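PDB 2B1X: naphthalene dioxygenase large subunit from Rhodococcus sp., which forms the large subunit of a Rieske-type non-haem iron dioxygenase, pairing a Rieske [2Fe-2S] domain with a catalytic domain that holds a single iron ion. Local coordinates for residues A[15-20]-A[427-432]; A[31-36]-A[433-438]; A[266-271]-A[341-346]. All coordinates share one frame; numbering follows the deposited sequence.

Starting from the N terminus, residues 15-20, which begin within helix 4-16, meet residues 427-432 of helix 422-436 in contact 1 and close a loop of about 400 residues. Helix 31-40 follows and packs on the end of that same helix in contact 2. The two loops cross, since contact 2 starts inside the first loop and finishes beyond it, and the contacts touch where Trp431 CZ2 lies 3.8 Å from Val33 CG1. Together they tie the N-terminal part of the chain to helix 422-436, the last in the model. Contact 3 falls within both loops, about 39 Å from contact 1 and 42 Å from contact 2, centre to centre, across the chain's centre; it joins residues 266-271 to the end of strand 333-343 in the catalytic domain.

Contact 1 (A[15-20]-A[427-432]); sequences HDVNSD and FLEYWM
Glu429 holds its CG opposite the backbone N (chi1 178°) and, extended from there, reaches out from helix 422-436 toward Asn18, whose CG stands beside its own backbone N and brings the amide round to meet it. The two side chains cross at roughly a right angle, and a hydrogen bond runs from Asn18 ND2 to Glu429 OE2 at 2.9 Å. It is bent, with an angle of 136° at the hydrogen. The oxygen lies nearly in the amide plane of Asn18, but ND2 comes in from above the carboxylate plane, 55° out of it.

Next to this polar pair sits an apolar one. Met432, about a helical turn on from Glu429, bends at its thioether and brings CE to 3.9 Å from Val17 CB, with Val17 CG1 at 4.2 Å from the same methyl. Val17 CG1 also packs on the aliphatic base of Glu429, at 4.2 Å from its CB. Leu14 of helix 4-16 touches both Glu429 and Met432, while Val23 lies against Val17, so residues 15-20, together with Leu14, lean on the last helix of the modelled chain. Apolar packing of Val17 on Met432 and on the base of Glu429 thus shares the contact with the hydrogen bond; that bond, made by exposed Asn18, bent and off the carboxylate plane, is probably a modest electrostatic tether.

Contact 2 (A[31-36]-A[433-438]); sequences PEVHDV and QLMLAE
The thioether end of Met435 points into the side of helix 31-40, crossing Val33 at about a right angle and Val36 on a slant. Its CE does most of the touching: it lies 3.7 Å from Val36 CG1 and 4.2 Å from Val33 CG1, so one methyl bears on two valines a helical turn apart. Behind it, Met435 SD comes to 4.1 Å from Val36 CG1. Bends at chi2 (-63°) and chi3 (-78°) fold the methionine chain so that CE swings across to the valines, although the base of the side chain does not face them. The valines in turn each offer CG1, the branch anti to the backbone N.

This is helix-against-helix packing, in which a helix near the N terminus meets the C-terminal end of helix 422-436, the last helix of the modelled chain. Helix 4-16 fills in beside them, with Leu10 touching Met435 and Leu6 touching Val33. The methyl also rests 3.8 Å from Val33 O, a van der Waals approach. Nearby, Arg40 of helix 31-40 adds a polar tie: its NH1 hydrogen-bonds Met435 O and also forms a salt bridge with Glu438 OE2, which Arg7 pairs with as well.

Contact 3 (A[266-271]-A[341-346]); sequences MGLPEN and LVEKDA
Pro269 brings CG of its ring over toward the methyl of Ala346, with CG 4.4 Å from Ala346 CB, a loose apolar touch where the CA atoms of the two segments come nearest. Beside it, Asn271 makes the polar link. Its ND2 donates to the backbone oxygen Asp345 O at 2.9 Å, and the bond is fairly straight, at 158° about the hydrogen. The oxygen sits close to the amide plane of Asn271, whereas ND2 approaches from well above the plane of the Asp345 carbonyl, 51° out of it. A chi1 of 63° places CG of Asn271 between its backbone N and carbonyl carbon, and from there the amide leans across to the other segment; the same ND2 comes 4.0 Å from Asp345 CB.

The accepting carbonyl belongs to a type I turn that runs from Glu343 to Ala346 and is closed by the backbone bond from Ala346 N to Glu343 O at 3.1 Å. Asn271 thus fastens the turn by one hydrogen bond to the carbonyl of its third residue. On the other flank, Leu268 CD2 lies 4.3 Å from Glu343 OE2, no more than a van der Waals neighbour; the carboxylate of Glu343 has its main partner in Arg183, which pairs with OE1 and also touches Leu268.

Pro269 is the N-cap residue of helix 270-279, so the contact pins the start of that helix to the turn leaving strand 333-343. This strand lies between strands 188-199 and 318-330 in the large antiparallel sheet of the catalytic domain, and Phe350 of helix 348-361 packs against Leu268, Pro269 and Val342, bringing a second helix up to the same junction.

Contact 1 (A[15-20]-A[427-432])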
# COMPACT_ATOMS: atom_id res chain seq x y z
N HIS A 15 33.69 8.82 16.18
CA HIS A 15 35.02 9.36 15.94
C HIS A 15 35.05 10.39 14.79
O HIS A 15 35.70 11.43 14.91
CB HIS A 15 36.03 8.25 15.69
CG HIS A 15 37.33 8.72 15.11
ND1 HIS A 15 38.35 9.23 15.89
CD2 HIS A 15 37.77 8.76 13.83
CE1 HIS A 15 39.36 9.58 15.11
NE2 HIS A 15 39.04 9.30 13.85
N ASP A 16 34.34 10.12 13.70
CA ASP A 16 34.41 10.96 12.51
C ASP A 16 33.77 12.32 12.69
O ASP A 16 34.19 13.30 12.07
CB ASP A 16 33.73 10.28 11.31
CG ASP A 16 34.47 9.05 10.84
OD1 ASP A 16 35.67 8.86 11.19
OD2 ASP A 16 33.91 8.21 10.11
N VAL A 17 32.73 12.38 13.51
CA VAL A 17 31.93 13.58 13.63
C VAL A 17 32.77 14.76 14.09
O VAL A 17 32.54 15.88 13.66
CB VAL A 17 30.67 13.37 14.53
CG1 VAL A 17 31.03 13.23 16.01
CG2 VAL A 17 29.70 14.50 14.34
N ASN A 18 33.78 14.50 14.91
CA ASN A 18 34.66 15.58 15.37
C ASN A 18 36.09 15.55 14.84
O ASN A 18 36.90 16.37 15.25
CB ASN A 18 34.70 15.66 16.90
CG ASN A 18 33.35 15.94 17.51
OD1 ASN A 18 32.63 16.88 17.09
ND2 ASN A 18 32.97 15.13 18.51
N SER A 19 36.44 14.62 13.97
CA SER A 19 37.77 14.65 13.35
C SER A 19 37.66 15.01 11.87
O SER A 19 38.03 16.12 11.47
CB SER A 19 38.54 13.36 13.59
OG SER A 19 37.73 12.27 13.21
N ASP A 20 37.14 14.08 11.05
CA ASP A 20 36.85 14.37 9.63
C ASP A 20 35.68 15.36 9.47
O ASP A 20 35.55 15.97 8.42
CB ASP A 20 36.51 13.07 8.87
CG ASP A 20 37.71 12.15 8.68
OD1 ASP A 20 38.86 12.56 9.00
OD2 ASP A 20 37.63 10.99 8.22
N PHE A 427 24.03 17.52 17.08
CA PHE A 427 22.76 16.81 17.12
C PHE A 427 23.05 15.32 16.87
O PHE A 427 22.58 14.45 17.60
CB PHE A 427 21.83 17.41 16.06
CG PHE A 427 20.53 16.67 15.89
CD1 PHE A 427 19.38 17.13 16.49
CD2 PHE A 427 20.47 15.54 15.06
CE1 PHE A 427 18.16 16.47 16.31
CE2 PHE A 427 19.25 14.86 14.89
CZ PHE A 427 18.09 15.36 15.51
N LEU A 428 23.84 15.04 15.83
CA LEU A 428 24.11 13.66 15.44
C LEU A 428 25.03 12.97 16.41
O LEU A 428 24.95 11.76 16.57
CB LEU A 428 24.68 13.61 14.01
CG LEU A 428 23.62 13.91 12.96
CD1 LEU A 428 24.25 14.00 11.58
CD2 LEU A 428 22.45 12.89 12.98
N GLU A 429 25.94 13.73 17.02
CA GLU A 429 26.79 13.17 18.07
C GLU A 429 25.96 12.65 19.23
O GLU A 429 26.20 11.51 19.71
CB GLU A 429 27.82 14.22 18.60
CG GLU A 429 28.69 13.68 19.73
CD GLU A 429 29.77 14.64 20.21
OE1 GLU A 429 29.47 15.81 20.53
OE2 GLU A 429 30.92 14.20 20.31
N TYR A 430 25.01 13.46 19.70
CA TYR A 430 24.13 13.04 20.78
C TYR A 430 23.26 11.85 20.34
O TYR A 430 23.09 10.91 21.09
CB TYR A 430 23.27 14.19 21.30
CG TYR A 430 22.45 13.86 22.56
CD1 TYR A 430 23.07 13.39 23.73
CD2 TYR A 430 21.05 14.01 22.57
CE1 TYR A 430 22.31 13.08 24.88
CE2 TYR A 430 20.30 13.73 23.70
CZ TYR A 430 20.94 13.25 24.84
OH TYR A 430 20.18 12.98 25.95
N TRP A 431 22.76 11.89 19.10
CA TRP A 431 21.94 10.79 18.58
C TRP A 431 22.79 9.50 18.63
O TRP A 431 22.32 8.49 19.09
CB TRP A 431 21.49 11.16 17.13
CG TRP A 431 20.70 10.09 16.42
CD1 TRP A 431 19.37 9.95 16.42
CD2 TRP A 431 21.23 9.03 15.63
NE1 TRP A 431 18.99 8.86 15.66
CE2 TRP A 431 20.12 8.27 15.16
CE3 TRP A 431 22.52 8.63 15.25
CZ2 TRP A 431 20.26 7.12 14.36
CZ3 TRP A 431 22.67 7.49 14.45
CH2 TRP A 431 21.53 6.75 14.01
N MET A 432 24.04 9.58 18.18
CA MET A 432 24.93 8.43 18.15
C MET A 432 25.29 7.93 19.55
O MET A 432 25.30 6.73 19.77
CB MET A 432 26.20 8.74 17.33
CG MET A 432 25.98 8.72 15.79
SD MET A 432 27.56 8.89 14.91
CE MET A 432 27.86 10.67 15.05

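Contact 2 (A[31-36]-A[433-438])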
# COMPACT_ATOMS: atom_id res chain seq x y z
N PRO A 31 16.12 -0.07 8.17
CA PRO A 31 15.16 -0.70 9.09
C PRO A 31 15.75 -0.97 10.49
O PRO A 31 15.06 -0.74 11.47
CB PRO A 31 14.79 -2.02 8.40
CG PRO A 31 15.20 -1.87 7.00
CD PRO A 31 16.36 -0.90 6.97
N GLU A 32 17.01 -1.38 10.58
CA GLU A 32 17.62 -1.70 11.88
C GLU A 32 17.87 -0.40 12.65
O GLU A 32 17.63 -0.32 13.85
CB GLU A 32 18.92 -2.51 11.77
CG GLU A 32 19.35 -3.10 13.13
CD GLU A 32 20.81 -3.56 13.23
OE1 GLU A 32 21.54 -3.53 12.22
OE2 GLU A 32 21.21 -3.97 14.36
N VAL A 33 18.32 0.63 11.94
CA VAL A 33 18.55 1.92 12.56
C VAL A 33 17.22 2.37 13.13
O VAL A 33 17.13 2.75 14.30
CB VAL A 33 19.12 2.93 11.55
CG1 VAL A 33 19.05 4.34 12.12
CG2 VAL A 33 20.60 2.59 11.20
N HIS A 34 16.16 2.34 12.32
CA HIS A 34 14.86 2.77 12.81
C HIS A 34 14.42 2.01 14.07
O HIS A 34 13.97 2.61 15.03
CB HIS A 34 13.76 2.68 11.73
CG HIS A 34 12.53 3.44 12.08
ND1 HIS A 34 12.45 4.82 11.95
CD2 HIS A 34 11.34 3.04 12.58
CE1 HIS A 34 11.26 5.23 12.35
NE2 HIS A 34 10.57 4.17 12.75
N ASP A 35 14.60 0.68 14.06
CA ASP A 35 14.12 -0.13 15.18
C ASP A 35 14.89 0.14 16.47
O ASP A 35 14.30 0.26 17.54
CB ASP A 35 14.19 -1.64 14.87
CG ASP A 35 13.10 -2.09 13.92
OD1 ASP A 35 12.03 -1.43 13.86
OD2 ASP A 35 13.23 -3.15 13.22
N VAL A 36 16.21 0.24 16.36
CA VAL A 36 17.06 0.55 17.51
C VAL A 36 16.77 1.97 18.04
O VAL A 36 16.56 2.17 19.25
CB VAL A 36 18.55 0.36 17.15
CG1 VAL A 36 19.45 0.89 18.27
CG2 VAL A 36 18.81 -1.13 16.91
N GLN A 433 25.51 8.84 20.50
CA GLN A 433 25.73 8.44 21.89
C GLN A 433 24.52 7.64 22.42
O GLN A 433 24.69 6.60 23.06
CB GLN A 433 26.04 9.65 22.78
CG GLN A 433 27.42 10.31 22.44
CD GLN A 433 27.62 11.66 23.08
OE1 GLN A 433 26.65 12.33 23.42
NE2 GLN A 433 28.89 12.08 23.22
N LEU A 434 23.32 8.13 22.14
CA LEU A 434 22.11 7.48 22.63
C LEU A 434 21.90 6.10 21.98
O LEU A 434 21.49 5.17 22.66
CB LEU A 434 20.87 8.36 22.45
CG LEU A 434 20.73 9.58 23.36
CD1 LEU A 434 19.48 10.35 22.98
CD2 LEU A 434 20.65 9.18 24.86
N MET A 435 22.20 6.02 20.68
CA MET A 435 22.13 4.77 19.91
C MET A 435 23.06 3.69 20.48
O MET A 435 22.74 2.49 20.46
CB MET A 435 22.49 5.05 18.45
CG MET A 435 21.43 5.74 17.62
SD MET A 435 19.82 4.87 17.34
CE MET A 435 20.34 3.69 16.04
N LEU A 436 24.22 4.12 20.99
CA LEU A 436 25.22 3.20 21.54
C LEU A 436 25.06 2.92 23.03
O LEU A 436 25.73 2.04 23.56
CB LEU A 436 26.64 3.71 21.26
CG LEU A 436 27.20 3.48 19.87
CD1 LEU A 436 28.45 4.38 19.61
CD2 LEU A 436 27.53 2.00 19.64
N ALA A 437 24.20 3.66 23.71
CA ALA A 437 24.02 3.48 25.15
C ALA A 437 23.38 2.11 25.45
O ALA A 437 22.22 1.87 25.11
CB ALA A 437 23.21 4.64 25.74
N GLU A 438 24.14 1.21 26.07
CA GLU A 438 23.62 -0.12 26.45
C GLU A 438 22.77 0.01 27.72
O GLU A 438 21.76 -0.69 27.87
CB GLU A 438 24.74 -1.14 26.64
CG GLU A 438 25.47 -1.51 25.35
CD GLU A 438 24.57 -2.16 24.29
OE1 GLU A 438 23.97 -3.22 24.56
OE2 GLU A 438 24.47 -1.60 23.17

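Contact 3 (A[266-271]-A[341-346])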
# COMPACT_ATOMS: atom_id res chain seq x y z
N MET A 266 11.69 42.18 15.65
CA MET A 266 10.97 41.54 14.54
C MET A 266 9.71 42.32 14.17
O MET A 266 8.78 41.78 13.58
CB MET A 266 10.58 40.09 14.88
CG MET A 266 11.75 39.18 15.11
SD MET A 266 11.21 37.49 15.23
CE MET A 266 11.05 37.11 13.42
N GLY A 267 9.68 43.59 14.57
CA GLY A 267 8.49 44.40 14.38
C GLY A 267 7.25 43.92 15.12
O GLY A 267 6.12 44.19 14.70
N LEU A 268 7.44 43.23 16.24
CA LEU A 268 6.30 42.84 17.07
C LEU A 268 5.48 44.03 17.55
O LEU A 268 6.02 45.16 17.67
CB LEU A 268 6.76 42.02 18.27
CG LEU A 268 7.18 40.59 17.94
CD1 LEU A 268 7.92 40.03 19.13
CD2 LEU A 268 5.98 39.72 17.53
N PRO A 269 4.19 43.81 17.81
CA PRO A 269 3.33 44.91 18.25
C PRO A 269 3.83 45.54 19.56
O PRO A 269 4.50 44.89 20.39
CB PRO A 269 1.97 44.23 18.47
CG PRO A 269 2.02 43.00 17.58
CD PRO A 269 3.44 42.55 17.68
N GLU A 270 3.49 46.80 19.72
CA GLU A 270 4.02 47.64 20.80
C GLU A 270 3.74 47.09 22.20
O GLU A 270 4.61 47.17 23.08
CB GLU A 270 3.45 49.06 20.66
CG GLU A 270 3.92 49.76 19.40
CD GLU A 270 2.90 49.73 18.25
OE1 GLU A 270 2.45 48.61 17.81
OE2 GLU A 270 2.57 50.87 17.77
N ASN A 271 2.56 46.51 22.41
CA ASN A 271 2.25 45.96 23.72
C ASN A 271 3.09 44.74 24.06
O ASN A 271 3.45 44.53 25.21
CB ASN A 271 0.73 45.71 23.89
CG ASN A 271 0.18 44.67 22.93
OD1 ASN A 271 0.40 44.74 21.72
ND2 ASN A 271 -0.57 43.73 23.47
N LEU A 341 1.77 29.61 16.11
CA LEU A 341 1.54 30.21 17.42
C LEU A 341 1.65 31.72 17.35
O LEU A 341 2.39 32.24 16.53
CB LEU A 341 2.52 29.68 18.47
CG LEU A 341 2.44 28.17 18.82
CD1 LEU A 341 3.22 27.38 17.86
CD2 LEU A 341 2.96 27.93 20.25
N VAL A 342 0.92 32.40 18.22
CA VAL A 342 0.99 33.88 18.30
C VAL A 342 0.61 34.30 19.73
O VAL A 342 -0.13 33.58 20.43
CB VAL A 342 0.11 34.56 17.20
CG1 VAL A 342 -1.39 34.31 17.43
CG2 VAL A 342 0.44 36.07 17.02
N GLU A 343 1.14 35.44 20.16
CA GLU A 343 0.91 35.92 21.51
C GLU A 343 -0.58 36.18 21.66
O GLU A 343 -1.17 36.80 20.78
CB GLU A 343 1.73 37.20 21.75
CG GLU A 343 3.22 36.97 22.01
CD GLU A 343 4.07 36.69 20.76
OE1 GLU A 343 5.27 36.37 20.95
OE2 GLU A 343 3.58 36.77 19.59
N LYS A 344 -1.18 35.67 22.74
CA LYS A 344 -2.62 35.81 22.96
C LYS A 344 -3.09 37.27 22.90
O LYS A 344 -4.19 37.54 22.42
CB LYS A 344 -3.05 35.21 24.31
CG LYS A 344 -2.99 33.67 24.39
CD LYS A 344 -3.34 33.18 25.80
CE LYS A 344 -3.04 31.69 25.95
NZ LYS A 344 -1.64 31.41 26.48
N ASP A 345 -2.26 38.19 23.39
CA ASP A 345 -2.61 39.61 23.46
C ASP A 345 -2.17 40.46 22.28
O ASP A 345 -2.33 41.70 22.31
CB ASP A 345 -2.07 40.25 24.75
CG ASP A 345 -2.92 39.93 25.96
OD1 ASP A 345 -4.07 39.43 25.79
OD2 ASP A 345 -2.51 40.16 27.12
N ALA A 346 -1.60 39.84 21.24
CA ALA A 346 -1.35 40.57 20.02
C ALA A 346 -2.69 41.06 19.46
O ALA A 346 -3.71 40.42 19.65
CB ALA A 346 -0.62 39.72 19.01